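Local coordinates for protein secreted in xylem 3 (Fusarium oxysporum, PDB 5OD4) that is a secreted fungal effector that suppresses plant immunity and can be recognised by the host, its biochemical function being unassigned, at residues A[5-10]-A[122-127]; A[19-24]-A[61-66]; A[24-29]-A[113-118]; A[65-68]-A[72-75]. All coordinates share one frame; numbering follows the deposited sequence.

In the fold
The chain folds as a beta-sandwich of two antiparallel sheets, 17-21/119-127/77-85/94-101 and 39-40/47-53/60-66/109-114. Contact 2, near the chain's centre, packs one sheet on the other. Contact 1, about 15 Å away between centres, lays the N-terminal loop on the outer face of strand 119-127, which neighbours strand 17-21. Contact 3 shares E24 with contact 2 and closes one end of the sandwich; contact 4 shares V65 and A66 with contact 2 and lies toward the other, about 30 Å from contact 3 between centres. Contact 1 joins residues near the two termini and so spans the other three, while contacts 2 and 3 cross along the chain. Together they sample core, outer face and both ends.

Contact 1: residues A[5-10]-A[122-127]; sequences CVFPGR and YLTISE. With EDO (1,2-ethanediol), chain F.
F7 and T124 bring the backbones of 5-10 and 122-127 to 7.7 Å between their CA atoms, too far for strand pairing, so the N-terminal loop lies as a lid on a beta-sandwich sheet. The lid touches the strand through one ring. The F7 ring slants over T124 and S126, which project from the outer face of strand 119-127, while L123 and I125, alternating with them, face the core. The T124 methyl CG2 meets F7 CD2 at 3.6 Å, and S126 CB touches F7 CZ at the far end of the ring, also at 3.6 Å. Both carbons approach obliquely. With its CG2 anti to the backbone N, T124 turns its methyl rather than its hydroxyl to the ring. The hydroxyl of S126 bonds to S16.

Within the loop the ring is also packed from its own side. A methyl carbon of V6, CG1, sits 3.5 Å above the ring plane, over its centre, and R10 O lies in plane at the edge. T12 packs against both F7 and T124. The cis peptide before P8 helps bend the chain back, closed by R10 N to V6 O at 2.9 Å. E80 on the adjacent strand takes the backbone N-H groups of V6 and F7, and C5 is disulfide-bonded to C95. At the strand's end a 1,2-ethanediol molecule, probably from crystallisation, donates from O2 to E127 OE1 at 2.8 Å.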
loop_
_atom_site.group_PDB
_atom_site.type_symbol
_atom_site.label_atom_id
_atom_site.label_comp_id
_atom_site.label_asym_id
_atom_site.label_seq_id
_atom_site.Cartn_x
_atom_site.Cartn_y
_atom_site.Cartn_z
ATOM N N CYS A 5 -1.526 -0.486 -13.142
ATOM C CA CYS A 5 -1.913 -1.476 -12.137
ATOM C C CYS A 5 -2.338 -2.747 -12.860
ATOM O O CYS A 5 -3.274 -2.732 -13.654
ATOM C CB CYS A 5 -3.061 -0.947 -11.284
ATOM S SG CYS A 5 -2.648 0.232 -10.000
ATOM N N VAL A 6 -1.652 -3.851 -12.568
ATOM C CA VAL A 6 -2.015 -5.132 -13.152
ATOM C C VAL A 6 -3.252 -5.727 -12.477
ATOM O O VAL A 6 -3.938 -6.561 -13.093
ATOM C CB VAL A 6 -0.817 -6.092 -13.199
ATOM C CG1 VAL A 6 -0.589 -6.750 -11.858
ATOM C CG2 VAL A 6 -0.975 -7.101 -14.327
ATOM N N PHE A 7 -3.539 -5.331 -11.230
ATOM C CA PHE A 7 -4.713 -5.793 -10.504
ATOM C C PHE A 7 -5.718 -4.634 -10.456
ATOM O O PHE A 7 -5.292 -3.490 -10.269
ATOM C CB PHE A 7 -4.330 -6.167 -9.074
ATOM C CG PHE A 7 -3.230 -7.182 -8.984
ATOM C CD1 PHE A 7 -3.439 -8.502 -9.410
ATOM C CD2 PHE A 7 -1.964 -6.827 -8.517
ATOM C CE1 PHE A 7 -2.424 -9.444 -9.313
ATOM C CE2 PHE A 7 -0.949 -7.765 -8.438
ATOM C CZ PHE A 7 -1.173 -9.075 -8.838
ATOM N N PRO A 8 -7.016 -4.881 -10.603
ATOM C CA PRO A 8 -7.687 -6.191 -10.589
ATOM C C PRO A 8 -7.878 -6.805 -11.963
ATOM O O PRO A 8 -8.649 -7.777 -12.088
ATOM C CB PRO A 8 -9.049 -5.863 -9.948
ATOM C CG PRO A 8 -9.312 -4.467 -10.437
ATOM C CD PRO A 8 -7.986 -3.787 -10.360
ATOM N N GLY A 9 -7.213 -6.290 -12.997
ATOM C CA GLY A 9 -7.318 -6.963 -14.286
ATOM C C GLY A 9 -6.949 -8.434 -14.224
ATOM O O GLY A 9 -7.649 -9.274 -14.814
ATOM N N ARG A 10 -5.845 -8.718 -13.546
ATOM C CA ARG A 10 -5.493 -10.066 -13.160
ATOM C C ARG A 10 -6.015 -10.371 -11.760
ATOM O O ARG A 10 -6.209 -9.477 -10.942
ATOM C CB ARG A 10 -3.995 -10.267 -13.165
ATOM C CG ARG A 10 -3.362 -10.326 -14.544
ATOM C CD ARG A 10 -1.909 -10.730 -14.437
ATOM N NE ARG A 10 -1.183 -10.661 -15.701
ATOM C CZ ARG A 10 0.140 -10.667 -15.771
ATOM N NH1 ARG A 10 0.880 -10.740 -14.678
ATOM N NH2 ARG A 10 0.732 -10.611 -16.965
ATOM N N TYR A 122 -7.042 1.034 -1.894
ATOM C CA TYR A 122 -6.968 -0.431 -2.014
ATOM C C TYR A 122 -5.539 -0.809 -2.317
ATOM O O TYR A 122 -5.025 -0.468 -3.389
ATOM C CB TYR A 122 -7.913 -0.928 -3.129
ATOM C CG TYR A 122 -9.362 -0.646 -2.814
ATOM C CD1 TYR A 122 -9.929 0.630 -3.007
ATOM C CD2 TYR A 122 -10.153 -1.639 -2.289
ATOM C CE1 TYR A 122 -11.253 0.884 -2.709
ATOM C CE2 TYR A 122 -11.505 -1.391 -1.947
ATOM C CZ TYR A 122 -12.011 -0.122 -2.153
ATOM O OH TYR A 122 -13.331 0.140 -1.851
ATOM N N LEU A 123 -4.899 -1.514 -1.392
ATOM C CA LEU A 123 -3.518 -1.936 -1.512
ATOM C C LEU A 123 -3.471 -3.414 -1.900
ATOM O O LEU A 123 -4.152 -4.240 -1.289
ATOM C CB LEU A 123 -2.823 -1.767 -0.150
ATOM C CG LEU A 123 -1.431 -2.340 0.022
ATOM C CD1 LEU A 123 -0.438 -1.649 -0.897
ATOM C CD2 LEU A 123 -0.994 -2.250 1.476
ATOM N N THR A 124 -2.617 -3.724 -2.872
ATOM C CA THR A 124 -2.320 -5.123 -3.236
ATOM C C THR A 124 -0.819 -5.286 -3.241
ATOM O O THR A 124 -0.099 -4.460 -3.815
ATOM C CB THR A 124 -2.892 -5.491 -4.599
ATOM O OG1 THR A 124 -4.296 -5.260 -4.640
ATOM C CG2 THR A 124 -2.639 -6.955 -4.936
ATOM N N ILE A 125 -0.348 -6.371 -2.637
ATOM C CA ILE A 125 1.075 -6.784 -2.656
ATOM C C ILE A 125 1.091 -8.190 -3.227
ATOM O O ILE A 125 0.388 -9.084 -2.713
ATOM C CB ILE A 125 1.674 -6.797 -1.248
ATOM C CG1 ILE A 125 1.577 -5.407 -0.580
ATOM C CG2 ILE A 125 3.112 -7.261 -1.279
ATOM C CD1 ILE A 125 1.942 -5.392 0.893
ATOM N N SER A 126 1.905 -8.425 -4.263
ATOM C CA SER A 126 1.972 -9.768 -4.870
ATOM C C SER A 126 3.342 -10.043 -5.422
ATOM O O SER A 126 3.932 -9.199 -6.051
ATOM C CB SER A 126 0.954 -9.868 -5.995
ATOM O OG SER A 126 0.910 -11.177 -6.495
ATOM N N GLU A 127 3.801 -11.272 -5.251
ATOM C CA GLU A 127 4.994 -11.731 -5.945
ATOM C C GLU A 127 4.784 -11.713 -7.426
ATOM O O GLU A 127 3.714 -12.077 -7.879
ATOM C CB GLU A 127 5.404 -13.130 -5.450
ATOM C CG GLU A 127 6.677 -13.629 -6.090
ATOM C CD GLU A 127 7.142 -15.011 -5.633
ATOM O OE1 GLU A 127 6.487 -15.575 -4.692
ATOM O OE2 GLU A 127 8.124 -15.515 -6.207
HETATM C C1 EDO F . 6.487 -18.403 -7.686
HETATM O O1 EDO F . 5.238 -17.943 -8.264
HETATM C C2 EDO F . 6.292 -18.856 -6.234
HETATM O O2 EDO F . 5.372 -18.019 -5.546
#

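Contact 2: residues A[19-24]-A[61-66]; sequences TSFSTE and TVIDVA
F21 and I63 meet in the middle of the beta-sandwich, each reaching from its own sheet toward the other. Across the gap the backbones stay well apart, 8.3 Å between the CA atoms of T23 and T61 at their nearest, and side chains bridge it. On the dry side, F21 CE1 touches the terminal methyl I63 CD1 at 4.0 Å, and F21 CE2 lies 4.1 Å from the methyl CG2 of T61. The phenyl group thus spans two residues of strand 60-66 that point the same way, meeting both methyls obliquely. Its CG lies between the backbone N and the carbonyl carbon (chi1 64°), a crowded position that directs the ring toward strand 60-66. I63 answers with an extended chain (chi2 -178°), its CD1 reaching out from the opposite sheet. W113, I50 and Y121 add further packing around F21.

The other side is wet. T23 and T61 bring their hydroxyls to 4.1 Å, OG1 to OG1, too far for a direct bond. Two waters lie between them: one is 2.8 Å from T23 OG1 and also bonds T61 OG1, and the second is 2.7 Å from T61 OG1 and returns to T23 OG1. Two oxygens and two waters therefore form a closed ring.

The apolar half probably gains from the exclusion of water, whereas the threonine half uses water as filler, giving each hydroxyl two polar partners inside a largely buried contact.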
loop_
_atom_site.group_PDB
_atom_site.type_symbol
_atom_site.label_atom_id
_atom_site.label_comp_id
_atom_site.label_asym_id
_atom_site.label_seq_id
_atom_site.Cartn_x
_atom_site.Cartn_y
_atom_site.Cartn_z
ATOM N N THR A 19 -5.738 -5.226 1.081
ATOM C CA THR A 19 -6.482 -4.555 2.135
ATOM C C THR A 19 -7.014 -3.234 1.596
ATOM O O THR A 19 -6.540 -2.738 0.606
ATOM C CB THR A 19 -5.622 -4.368 3.402
ATOM O OG1 THR A 19 -6.477 -3.992 4.478
ATOM C CG2 THR A 19 -4.491 -3.362 3.237
ATOM N N SER A 20 -8.005 -2.699 2.272
ATOM C CA SER A 20 -8.480 -1.369 1.956
ATOM C C SER A 20 -8.537 -0.538 3.206
ATOM O O SER A 20 -8.652 -1.059 4.303
ATOM C CB SER A 20 -9.821 -1.412 1.297
ATOM O OG SER A 20 -10.777 -1.975 2.155
ATOM N N PHE A 21 -8.483 0.772 3.028
ATOM C CA PHE A 21 -8.550 1.675 4.167
ATOM C C PHE A 21 -9.095 3.012 3.751
ATOM O O PHE A 21 -9.028 3.411 2.599
ATOM C CB PHE A 21 -7.204 1.832 4.879
ATOM C CG PHE A 21 -6.117 2.464 4.036
ATOM C CD1 PHE A 21 -5.341 1.691 3.193
ATOM C CD2 PHE A 21 -5.891 3.838 4.056
ATOM C CE1 PHE A 21 -4.321 2.272 2.444
ATOM C CE2 PHE A 21 -4.887 4.399 3.318
ATOM C CZ PHE A 21 -4.112 3.623 2.507
ATOM N N SER A 22 -9.624 3.702 4.756
ATOM C CA SER A 22 -10.085 5.077 4.661
ATOM C C SER A 22 -9.052 6.018 5.326
ATOM O O SER A 22 -8.231 5.619 6.131
ATOM C CB SER A 22 -11.468 5.219 5.346
ATOM O OG SER A 22 -12.465 4.415 4.757
ATOM N N THR A 23 -9.142 7.269 4.952
ATOM C CA THR A 23 -8.395 8.347 5.624
ATOM C C THR A 23 -9.428 9.220 6.345
ATOM O O THR A 23 -10.410 9.684 5.744
ATOM C CB THR A 23 -7.597 9.168 4.599
ATOM O OG1 THR A 23 -6.610 8.307 3.994
ATOM C CG2 THR A 23 -6.992 10.399 5.175
ATOM N N GLU A 24 -9.147 9.496 7.603
ATOM C CA GLU A 24 -10.039 10.319 8.374
ATOM C C GLU A 24 -10.009 11.757 7.922
ATOM O O GLU A 24 -8.934 12.245 7.502
ATOM C CB GLU A 24 -9.710 10.277 9.870
ATOM C CG GLU A 24 -10.154 8.999 10.577
ATOM C CD GLU A 24 -9.860 7.662 9.944
ATOM O OE1 GLU A 24 -10.856 6.948 9.665
ATOM O OE2 GLU A 24 -8.676 7.305 9.818
ATOM N N THR A 61 -0.081 10.484 3.622
ATOM C CA THR A 61 -0.325 9.051 3.845
ATOM C C THR A 61 0.894 8.301 3.287
ATOM O O THR A 61 1.362 8.617 2.197
ATOM C CB THR A 61 -1.601 8.623 3.144
ATOM O OG1 THR A 61 -2.711 9.377 3.648
ATOM C CG2 THR A 61 -1.873 7.132 3.299
ATOM N N VAL A 62 1.358 7.309 4.039
ATOM C CA VAL A 62 2.551 6.534 3.702
ATOM C C VAL A 62 2.257 5.057 3.815
ATOM O O VAL A 62 1.636 4.624 4.805
ATOM C CB VAL A 62 3.730 6.896 4.635
ATOM C CG1 VAL A 62 5.000 6.211 4.166
ATOM C CG2 VAL A 62 3.940 8.417 4.710
ATOM N N ILE A 63 2.759 4.289 2.851
ATOM C CA ILE A 63 2.768 2.836 2.943
ATOM C C ILE A 63 4.201 2.374 2.776
ATOM O O ILE A 63 4.834 2.701 1.785
ATOM C CB ILE A 63 1.881 2.189 1.885
ATOM C CG1 ILE A 63 0.444 2.696 2.013
ATOM C CG2 ILE A 63 1.943 0.643 1.993
ATOM C CD1 ILE A 63 -0.553 2.094 1.060
ATOM N N ASP A 64 4.683 1.574 3.728
ATOM C CA ASP A 64 5.983 0.888 3.621
ATOM C C ASP A 64 5.747 -0.607 3.561
ATOM O O ASP A 64 4.924 -1.138 4.303
ATOM C CB ASP A 64 6.861 1.191 4.840
ATOM C CG ASP A 64 7.287 2.610 4.986
ATOM O OD1 ASP A 64 7.601 3.287 3.983
ATOM O OD2 ASP A 64 7.384 3.075 6.180
ATOM N N VAL A 65 6.562 -1.300 2.722
ATOM C CA VAL A 65 6.514 -2.759 2.602
ATOM C C VAL A 65 7.944 -3.255 2.704
ATOM O O VAL A 65 8.821 -2.759 2.004
ATOM C CB VAL A 65 5.888 -3.166 1.268
ATOM C CG1 VAL A 65 5.931 -4.690 1.112
ATOM C CG2 VAL A 65 4.464 -2.650 1.154
ATOM N N ALA A 66 8.199 -4.272 3.569
ATOM C CA ALA A 66 9.560 -4.736 3.746
ATOM C C ALA A 66 9.576 -6.200 4.080
ATOM O O ALA A 66 8.627 -6.735 4.680
ATOM C CB ALA A 66 10.262 -3.956 4.850
HETATM O O HOH W 1 -5.034 9.642 2.125
HETATM O O HOH W 2 -4.310 8.256 5.568
#

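Contact 3: residues A[24-29]-A[113-118]; sequences EPLGYA and WDADAS
L26 and A115 make the apolar part of this contact, and A117 packs on the backbone at P25, where the CA atoms of P25 and A117 come within 5.5 Å. The two branches of L26 divide the work: CD2 touches A115 CB at 3.9 Å, while CD1 rests at the same distance from A115 O. Its CG lies beside the backbone N (chi1 -61°), with the chain extended beyond, which carries the forked end across to A115. The CB of A117 sits over the face of the peptide group joining E24 to P25, 3.9 Å from P25 N.

The next shell holds these groups in place. P25 to Y28 form a type I beta turn with L26 at its second position, closed by Y28 N to P25 O at 3.0 Å. The Y28 ring folds back over the same proline, with P25 CB 3.7 Å above its plane and over its centre. R30 gathers the carbonyl oxygens of E24, P25 and Y28. D116 turns away from the contact and accepts from the backbone of S118, N to OD1 2.8 Å at 159°, meeting the carboxylate on its anti side and out of its plane. D116 O is bonded by the Y121 hydroxyl, and L59 lies against both L26 and A115.

A type I turn and an Asx turn thus lie side by side, L26 packing just before the Asx turn and A117 on the peptide entering the type I turn, in the loop from strand 109-114 to strand 119-127 that crosses between the sheets at one end of the beta-sandwich.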
loop_
_atom_site.group_PDB
_atom_site.type_symbol
_atom_site.label_atom_id
_atom_site.label_comp_id
_atom_site.label_asym_id
_atom_site.label_seq_id
_atom_site.Cartn_x
_atom_site.Cartn_y
_atom_site.Cartn_z
ATOM N N GLU A 24 -9.147 9.496 7.603
ATOM C CA GLU A 24 -10.039 10.319 8.374
ATOM C C GLU A 24 -10.009 11.757 7.922
ATOM O O GLU A 24 -8.934 12.245 7.502
ATOM C CB GLU A 24 -9.710 10.277 9.870
ATOM C CG GLU A 24 -10.154 8.999 10.577
ATOM C CD GLU A 24 -9.860 7.662 9.944
ATOM O OE1 GLU A 24 -10.856 6.948 9.665
ATOM O OE2 GLU A 24 -8.676 7.305 9.818
ATOM N N PRO A 25 -11.110 12.486 8.056
ATOM C CA PRO A 25 -11.147 13.893 7.876
ATOM C C PRO A 25 -9.944 14.519 8.598
ATOM O O PRO A 25 -9.579 14.154 9.701
ATOM C CB PRO A 25 -12.519 14.245 8.530
ATOM C CG PRO A 25 -13.380 13.097 8.247
ATOM C CD PRO A 25 -12.463 11.962 8.432
ATOM N N LEU A 26 -9.306 15.450 7.934
ATOM C CA LEU A 26 -8.047 16.017 8.409
ATOM C C LEU A 26 -8.146 16.863 9.713
ATOM O O LEU A 26 -7.141 17.045 10.431
ATOM C CB LEU A 26 -7.369 16.783 7.295
ATOM C CG LEU A 26 -6.999 15.936 6.056
ATOM C CD1 LEU A 26 -6.398 16.817 4.980
ATOM C CD2 LEU A 26 -6.070 14.773 6.381
ATOM N N GLY A 27 -9.360 17.276 10.079
ATOM C CA GLY A 27 -9.586 17.932 11.330
ATOM C C GLY A 27 -9.691 17.009 12.525
ATOM O O GLY A 27 -9.838 17.499 13.650
ATOM N N TYR A 28 -9.641 15.708 12.312
ATOM C CA TYR A 28 -9.652 14.759 13.397
ATOM C C TYR A 28 -8.214 14.517 13.832
ATOM O O TYR A 28 -7.312 14.299 13.025
ATOM C CB TYR A 28 -10.303 13.443 13.023
ATOM C CG TYR A 28 -11.736 13.483 12.610
ATOM C CD1 TYR A 28 -12.519 14.627 12.692
ATOM C CD2 TYR A 28 -12.327 12.320 12.140
ATOM C CE1 TYR A 28 -13.825 14.645 12.276
ATOM C CE2 TYR A 28 -13.642 12.311 11.717
ATOM C CZ TYR A 28 -14.408 13.465 11.753
ATOM O OH TYR A 28 -15.685 13.447 11.290
ATOM N N ALA A 29 -7.929 14.636 15.128
ATOM C CA ALA A 29 -6.557 14.531 15.618
ATOM C C ALA A 29 -5.985 13.124 15.468
ATOM O O ALA A 29 -6.624 12.163 15.828
ATOM C CB ALA A 29 -6.510 14.934 17.080
ATOM N N TRP A 113 1.518 9.977 -0.443
ATOM C CA TRP A 113 0.669 10.960 -1.133
ATOM C C TRP A 113 0.100 11.935 -0.127
ATOM O O TRP A 113 0.093 11.683 1.073
ATOM C CB TRP A 113 -0.430 10.292 -1.950
ATOM C CG TRP A 113 -1.426 9.483 -1.179
ATOM C CD1 TRP A 113 -2.593 9.913 -0.632
ATOM C CD2 TRP A 113 -1.380 8.075 -0.947
ATOM N NE1 TRP A 113 -3.289 8.865 -0.085
ATOM C CE2 TRP A 113 -2.560 7.722 -0.269
ATOM C CE3 TRP A 113 -0.468 7.051 -1.282
ATOM C CZ2 TRP A 113 -2.848 6.412 0.057
ATOM C CZ3 TRP A 113 -0.769 5.768 -0.918
ATOM C CH2 TRP A 113 -1.934 5.455 -0.261
ATOM N N ASP A 114 -0.399 13.067 -0.608
ATOM C CA ASP A 114 -1.061 14.041 0.272
ATOM C C ASP A 114 -2.367 13.413 0.776
ATOM O O ASP A 114 -3.215 13.000 0.002
ATOM C CB ASP A 114 -1.360 15.328 -0.481
ATOM C CG ASP A 114 -0.127 16.116 -0.848
ATOM O OD1 ASP A 114 0.953 15.950 -0.268
ATOM O OD2 ASP A 114 -0.275 17.030 -1.694
ATOM N N ALA A 115 -2.547 13.400 2.088
ATOM C CA ALA A 115 -3.685 12.705 2.671
ATOM C C ALA A 115 -4.987 13.309 2.190
ATOM O O ALA A 115 -5.125 14.541 2.134
ATOM C CB ALA A 115 -3.588 12.754 4.175
ATOM N N ASP A 116 -5.954 12.454 1.871
ATOM C CA ASP A 116 -7.222 12.878 1.294
ATOM C C ASP A 116 -8.311 11.907 1.715
ATOM O O ASP A 116 -8.269 10.718 1.383
ATOM C CB ASP A 116 -7.112 13.006 -0.221
ATOM C CG ASP A 116 -8.364 13.646 -0.884
ATOM O OD1 ASP A 116 -9.454 13.572 -0.352
ATOM O OD2 ASP A 116 -8.226 14.244 -1.989
ATOM N N ALA A 117 -9.290 12.431 2.442
ATOM C CA ALA A 117 -10.390 11.633 2.967
ATOM C C ALA A 117 -11.469 11.289 1.953
ATOM O O ALA A 117 -12.372 10.519 2.255
ATOM C CB ALA A 117 -11.050 12.365 4.136
ATOM N N SER A 118 -11.374 11.820 0.741
ATOM C CA SER A 118 -12.413 11.694 -0.293
ATOM C C SER A 118 -12.274 10.460 -1.169
ATOM O O SER A 118 -13.017 10.346 -2.142
ATOM C CB SER A 118 -12.475 12.955 -1.170
ATOM O OG SER A 118 -11.395 13.074 -2.058
#

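Contact 4: residues A[65-68]-A[72-75]; sequences VAPP and QAIA
P67 leaves strand 60-66 with phi -61° and psi 159°, an extended polyproline-like conformation that presents its ring to the returning chain at A73. A73, at -62° and 137°, is similarly extended, and the CA atoms of the two residues lie 5.8 Å apart. The ring is puckered with CG exo, and CG does the touching. It stands over the face of the peptide group joining Q72 to A73, almost directly above A73 N at 3.6 Å and 3.9 Å from Q72 C. The methyl of A73 is a looser neighbour, its CB 4.3 Å from P67 CG. The proline therefore packs mainly on backbone, and the N-H of A73, lying in the peptide plane, is roughly perpendicular to the approach of CG.

Q72 meets the proline with its backbone alone. Its CB is directed away from P67, and NE2 bonds to the carbonyl oxygen of G104. Backbone bonds from A73 to G104 and S105 fasten the second segment to that neighbouring loop. L101 of strand 94-101 packs against both P67 and A73, making a small three-residue apolar cluster where the chain turns from one sheet toward the other. A 1,2-ethanediol molecule, probably from crystallisation, lies about 5 Å from the P67 side chain.

No hydrogen bond links the segments. Without N-H groups, P67 and P68 cannot continue the sheet ladder as donors, consistent with the strand ending at A66, and the hold here is probably mostly dispersion between a proline ring and a peptide face.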
loop_
_atom_site.group_PDB
_atom_site.type_symbol
_atom_site.label_atom_id
_atom_site.label_comp_id
_atom_site.label_asym_id
_atom_site.label_seq_id
_atom_site.Cartn_x
_atom_site.Cartn_y
_atom_site.Cartn_z
ATOM N N VAL A 65 6.562 -1.300 2.722
ATOM C CA VAL A 65 6.514 -2.759 2.602
ATOM C C VAL A 65 7.944 -3.255 2.704
ATOM O O VAL A 65 8.821 -2.759 2.004
ATOM C CB VAL A 65 5.888 -3.166 1.268
ATOM C CG1 VAL A 65 5.931 -4.690 1.112
ATOM C CG2 VAL A 65 4.464 -2.650 1.154
ATOM N N ALA A 66 8.199 -4.272 3.569
ATOM C CA ALA A 66 9.560 -4.736 3.746
ATOM C C ALA A 66 9.576 -6.200 4.080
ATOM O O ALA A 66 8.627 -6.735 4.680
ATOM C CB ALA A 66 10.262 -3.956 4.850
ATOM N N PRO A 67 10.682 -6.885 3.772
ATOM C CA PRO A 67 10.896 -8.232 4.314
ATOM C C PRO A 67 10.952 -8.194 5.834
ATOM O O PRO A 67 11.243 -7.142 6.424
ATOM C CB PRO A 67 12.269 -8.649 3.753
ATOM C CG PRO A 67 12.533 -7.699 2.615
ATOM C CD PRO A 67 11.866 -6.425 3.024
ATOM N N PRO A 68 10.712 -9.326 6.499
ATOM C CA PRO A 68 10.846 -9.393 7.957
ATOM C C PRO A 68 12.294 -9.447 8.388
ATOM O O PRO A 68 13.150 -9.963 7.664
ATOM C CB PRO A 68 10.162 -10.713 8.305
ATOM C CG PRO A 68 10.504 -11.561 7.096
ATOM C CD PRO A 68 10.321 -10.623 5.927
ATOM N N GLN A 72 16.653 -9.982 3.213
ATOM C CA GLN A 72 16.483 -9.513 1.831
ATOM C C GLN A 72 15.254 -10.151 1.208
ATOM O O GLN A 72 14.895 -11.292 1.527
ATOM C CB GLN A 72 17.704 -9.897 1.006
ATOM C CG GLN A 72 18.986 -9.193 1.428
ATOM C CD GLN A 72 20.131 -9.823 0.703
ATOM O OE1 GLN A 72 20.655 -10.856 1.135
ATOM N NE2 GLN A 72 20.517 -9.258 -0.445
ATOM N N ALA A 73 14.625 -9.441 0.270
ATOM C CA ALA A 73 13.558 -10.038 -0.515
ATOM C C ALA A 73 14.091 -11.212 -1.333
ATOM O O ALA A 73 15.148 -11.117 -1.958
ATOM C CB ALA A 73 12.966 -8.992 -1.441
ATOM N N ILE A 74 13.332 -12.312 -1.373
ATOM C CA ILE A 74 13.740 -13.515 -2.084
ATOM C C ILE A 74 13.181 -13.602 -3.484
ATOM O O ILE A 74 13.452 -14.569 -4.212
ATOM C CB ILE A 74 13.374 -14.797 -1.305
ATOM C CG1 ILE A 74 11.867 -15.052 -1.267
ATOM C CG2 ILE A 74 13.948 -14.749 0.094
ATOM C CD1 ILE A 74 11.500 -16.314 -0.534
ATOM N N ALA A 75 12.406 -12.602 -3.881
ATOM C CA ALA A 75 11.702 -12.538 -5.164
ATOM C C ALA A 75 11.380 -11.082 -5.415
ATOM O O ALA A 75 11.576 -10.221 -4.557
ATOM C CB ALA A 75 10.472 -13.413 -5.166
#